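Local coordinates for protein beta-catenin homolog sys-1 (Caenorhabditis elegans, PDB 3C2G) that serves as a Wnt-pathway transcription coregulator, binding the TCF factor POP-1 directly and activating or repressing its target genes, at residues Lys28-Arg31 against Thr32-Gln36; Asn49-Gln52 against Gln53-Ile57. All coordinates share one frame; numbering follows the deposited sequence.

From the N terminus the chain first reaches contact 1, in the second half of helix 20-37, and then contact 2, near the start of helix 47-62. Each joins neighbouring turns of a single helix, so neither closes a loop, and the two follow in series without nesting or crossing. The helices meet through apolar side chains: I54 of contact 2 reaches I30, W33 and I34 of contact 1, with I30 CG2 and I54 CD1 3.9 Å apart, while the contact centres lie about 14 Å from each other. Helices 3-13 and 71-90 touch both, so the contacts lie where four N-terminal helices of the armadillo domain pack together.

Contact 1: residues Lys28-Arg31 against Thr32-Gln36; sequences KTIR and TWIRQ
R31 and R35, one helical turn apart, lay their guanidinium groups nearly flat on each other, a worked example of how i to i+4 spacing aligns side chains on a helix. Along R31, CB merely lies beside the start of the next residue, and CG stands opposite the backbone N (chi1 -176°), starting an extended aliphatic arm that carries the head group out beside R35. There CZ meets CD and NE of R35, and NH2 lies 3.9 Å from R35 CD, which sits over one face of the R31 plane. NH1 comes 3.9 Å from R35 NE. The two planes are only 12° apart, their centres 4.6 Å from each other. R35 reaches this position by bending at its second and third torsions, its CG resting 3.3 Å from R31 O. Two like charges are thus brought close, a cost probably eased by the salt bridge from R31 NE to D83.

On another side of the helix, T32 OG1 donates to K28 O at 2.6 Å, from above the carbonyl plane. The backbone N of T32 also donates to K28 O, so two donors grip one carbonyl, while T29 uses its own hydroxyl to bond H25 O. The apolar side is carried by I30 and I34, which run side by side with I30 CG2 and I34 CD1 3.8 Å apart. The same CD1 passes 3.5 Å from I30 O.

Three neighbouring helices surround this part of helix 20-37. R31 and R35 face helix 71-90, touching N80 and R87 respectively; its apolar side meets helix 47-62; and T29 and W33 lean on A6 and A7 of helix 3-13. W33 also meets F39 edge to face, just past the helix end.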
# COMPACT_ATOMS: atom_id res chain seq x y z
N LYS A 28 -10.27 23.50 41.54
CA LYS A 28 -11.28 22.49 41.87
C LYS A 28 -12.69 23.05 41.71
O LYS A 28 -13.57 22.40 41.13
CB LYS A 28 -11.12 21.99 43.31
CG LYS A 28 -9.84 21.20 43.57
CD LYS A 28 -9.76 20.78 45.04
CE LYS A 28 -8.52 19.93 45.32
NZ LYS A 28 -8.32 19.67 46.78
N THR A 29 -12.88 24.27 42.21
CA THR A 29 -14.16 24.96 42.15
C THR A 29 -14.64 25.11 40.71
O THR A 29 -15.74 24.66 40.37
CB THR A 29 -14.06 26.34 42.86
OG1 THR A 29 -13.67 26.14 44.23
CG2 THR A 29 -15.38 27.09 42.81
N ILE A 30 -13.81 25.73 39.87
CA ILE A 30 -14.12 25.88 38.44
C ILE A 30 -14.39 24.53 37.75
O ILE A 30 -15.31 24.42 36.95
CB ILE A 30 -13.02 26.68 37.70
CG1 ILE A 30 -12.96 28.12 38.22
CG2 ILE A 30 -13.25 26.65 36.17
CD1 ILE A 30 -11.69 28.88 37.87
N ARG A 31 -13.60 23.52 38.08
CA ARG A 31 -13.79 22.19 37.50
C ARG A 31 -15.13 21.61 37.92
O ARG A 31 -15.89 21.11 37.09
CB ARG A 31 -12.65 21.25 37.91
CG ARG A 31 -12.72 19.88 37.28
CD ARG A 31 -11.63 18.96 37.82
NE ARG A 31 -11.85 17.58 37.39
CZ ARG A 31 -12.35 16.61 38.15
NH1 ARG A 31 -12.68 16.84 39.42
NH2 ARG A 31 -12.52 15.40 37.63
N THR A 32 -15.42 21.71 39.21
CA THR A 32 -16.68 21.22 39.76
C THR A 32 -17.87 21.87 39.06
O THR A 32 -18.79 21.19 38.63
CB THR A 32 -16.74 21.46 41.26
OG1 THR A 32 -15.57 20.90 41.87
CG2 THR A 32 -17.98 20.82 41.87
N TRP A 33 -17.82 23.20 38.93
CA TRP A 33 -18.87 23.94 38.24
C TRP A 33 -19.12 23.42 36.82
O TRP A 33 -20.26 23.18 36.43
CB TRP A 33 -18.54 25.43 38.22
CG TRP A 33 -19.47 26.28 37.39
CD1 TRP A 33 -20.81 26.47 37.58
CD2 TRP A 33 -19.11 27.06 36.24
NE1 TRP A 33 -21.31 27.31 36.62
CE2 TRP A 33 -20.29 27.69 35.79
CE3 TRP A 33 -17.92 27.28 35.55
CZ2 TRP A 33 -20.31 28.53 34.67
CZ3 TRP A 33 -17.93 28.11 34.44
CH2 TRP A 33 -19.12 28.73 34.01
N ILE A 34 -18.03 23.23 36.07
CA ILE A 34 -18.08 22.74 34.70
C ILE A 34 -18.62 21.31 34.63
O ILE A 34 -19.53 21.03 33.84
CB ILE A 34 -16.70 22.86 33.99
CG1 ILE A 34 -16.35 24.34 33.79
CG2 ILE A 34 -16.69 22.12 32.66
CD1 ILE A 34 -14.91 24.62 33.46
N ARG A 35 -18.08 20.43 35.46
CA ARG A 35 -18.53 19.04 35.53
C ARG A 35 -20.04 18.94 35.73
O ARG A 35 -20.70 18.10 35.12
CB ARG A 35 -17.84 18.30 36.68
CG ARG A 35 -16.40 17.91 36.39
CD ARG A 35 -16.14 16.45 36.78
NE ARG A 35 -16.35 16.17 38.20
CZ ARG A 35 -16.63 14.97 38.69
NH1 ARG A 35 -16.77 13.93 37.88
NH2 ARG A 35 -16.80 14.81 40.00
N GLN A 36 -20.57 19.82 36.59
CA GLN A 36 -21.96 19.76 37.04
C GLN A 36 -22.96 20.51 36.15
O GLN A 36 -23.98 19.94 35.75
CB GLN A 36 -22.06 20.25 38.48
CG GLN A 36 -23.46 20.20 39.08
CD GLN A 36 -23.63 21.15 40.25
OE1 GLN A 36 -22.85 21.13 41.20
NE2 GLN A 36 -24.67 21.99 40.19

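Contact 2: residues Asn49-Gln52 against Gln53-Ile57; sequences NCVQ and QILNI
Q52 and N56 meet through their amides one turn apart: NE2 of Q52 donates to OD1 of N56 at 3.2 Å, with an N-H...O angle of 151°. The acceptor lies almost exactly in the amide plane of Q52, yet the donor stands well above the carbonyl plane of N56, the two amides being turned 56° from each other. A bend at the second torsion of Q52 (chi2 54°) makes this possible, turning its end along the helix toward the next turn and N56. Beneath this bond the backbone N of N56 donates to Q52 O, and N56 CG lies 3.2 Å from that same carbonyl oxygen. An alanine in place of N56 would keep the backbone bond but is likely to leave Q52 NE2 without this acceptor and its amide freer to turn.

Next to the polar pair, V51 and L55 point the same way, and V51 CG1 touches L55 CD1 at 3.8 Å. L55 CG also passes 3.3 Å from V51 O, the carbonyl that accepts from the backbone N of L55. These are successive i to i+4 pairs of an alpha helix of the armadillo domain, here with a polar pair beside an apolar one. The chain of Q53 lies along N49 O, with CG 3.1 Å away. On the buried side, I54 CG1 comes to 3.2 Å from C50 O.

Farther out, Q52 OE1 accepts from NE2 of Q100, so both ends of the glutamine amide are engaged, which probably limits its rotation. F88 of helix 71-90 packs on V51, I54 and L55, and I94 adds to the cover over V51. From helix 3-13, I11 reaches Q53 and I54.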
# COMPACT_ATOMS: atom_id res chain seq x y z
N ASN A 49 -16.24 34.45 25.11
CA ASN A 49 -15.33 34.96 26.13
C ASN A 49 -15.37 34.21 27.46
O ASN A 49 -14.41 34.24 28.22
CB ASN A 49 -15.36 36.50 26.28
CG ASN A 49 -16.55 36.99 27.05
OD1 ASN A 49 -17.65 37.10 26.51
ND2 ASN A 49 -16.35 37.32 28.32
N CYS A 50 -16.47 33.51 27.72
CA CYS A 50 -16.55 32.58 28.85
C CYS A 50 -15.47 31.50 28.70
O CYS A 50 -14.71 31.23 29.62
CB CYS A 50 -17.94 31.97 28.92
SG CYS A 50 -18.16 30.66 30.18
N VAL A 51 -15.40 30.90 27.51
CA VAL A 51 -14.36 29.93 27.18
C VAL A 51 -12.96 30.55 27.21
O VAL A 51 -12.05 29.97 27.80
CB VAL A 51 -14.66 29.24 25.81
CG1 VAL A 51 -13.47 28.39 25.34
CG2 VAL A 51 -15.92 28.39 25.91
N GLN A 52 -12.79 31.72 26.61
CA GLN A 52 -11.50 32.40 26.63
C GLN A 52 -10.97 32.65 28.05
O GLN A 52 -9.77 32.47 28.31
CB GLN A 52 -11.54 33.71 25.84
CG GLN A 52 -10.16 34.18 25.36
CD GLN A 52 -9.41 33.11 24.55
OE1 GLN A 52 -9.89 32.64 23.51
NE2 GLN A 52 -8.23 32.72 25.03
N GLN A 53 -11.86 33.09 28.94
CA GLN A 53 -11.54 33.31 30.36
C GLN A 53 -10.99 32.04 31.00
O GLN A 53 -9.95 32.09 31.66
CB GLN A 53 -12.78 33.77 31.15
CG GLN A 53 -13.20 35.20 30.93
CD GLN A 53 -14.40 35.61 31.80
OE1 GLN A 53 -15.47 34.99 31.75
NE2 GLN A 53 -14.22 36.67 32.59
N ILE A 54 -11.69 30.92 30.82
CA ILE A 54 -11.25 29.63 31.35
C ILE A 54 -9.92 29.21 30.73
O ILE A 54 -9.00 28.77 31.44
CB ILE A 54 -12.28 28.51 31.12
CG1 ILE A 54 -13.69 28.95 31.54
CG2 ILE A 54 -11.83 27.22 31.82
CD1 ILE A 54 -14.12 28.51 32.90
N LEU A 55 -9.81 29.33 29.41
CA LEU A 55 -8.59 28.93 28.72
C LEU A 55 -7.43 29.73 29.25
O LEU A 55 -6.34 29.19 29.48
CB LEU A 55 -8.72 29.10 27.20
CG LEU A 55 -9.64 28.14 26.42
CD1 LEU A 55 -9.69 28.51 24.94
CD2 LEU A 55 -9.24 26.68 26.61
N ASN A 56 -7.67 31.02 29.47
CA ASN A 56 -6.61 31.90 29.95
C ASN A 56 -6.17 31.55 31.36
O ASN A 56 -5.00 31.74 31.70
CB ASN A 56 -7.02 33.37 29.83
CG ASN A 56 -6.86 33.91 28.42
OD1 ASN A 56 -6.28 33.25 27.54
ND2 ASN A 56 -7.36 35.11 28.19
N ILE A 57 -7.09 31.01 32.16
CA ILE A 57 -6.74 30.51 33.49
C ILE A 57 -5.98 29.18 33.42
O ILE A 57 -4.97 28.99 34.11
CB ILE A 57 -7.98 30.40 34.43
CG1 ILE A 57 -8.52 31.80 34.78
CG2 ILE A 57 -7.62 29.68 35.71
CD1 ILE A 57 -9.83 31.80 35.57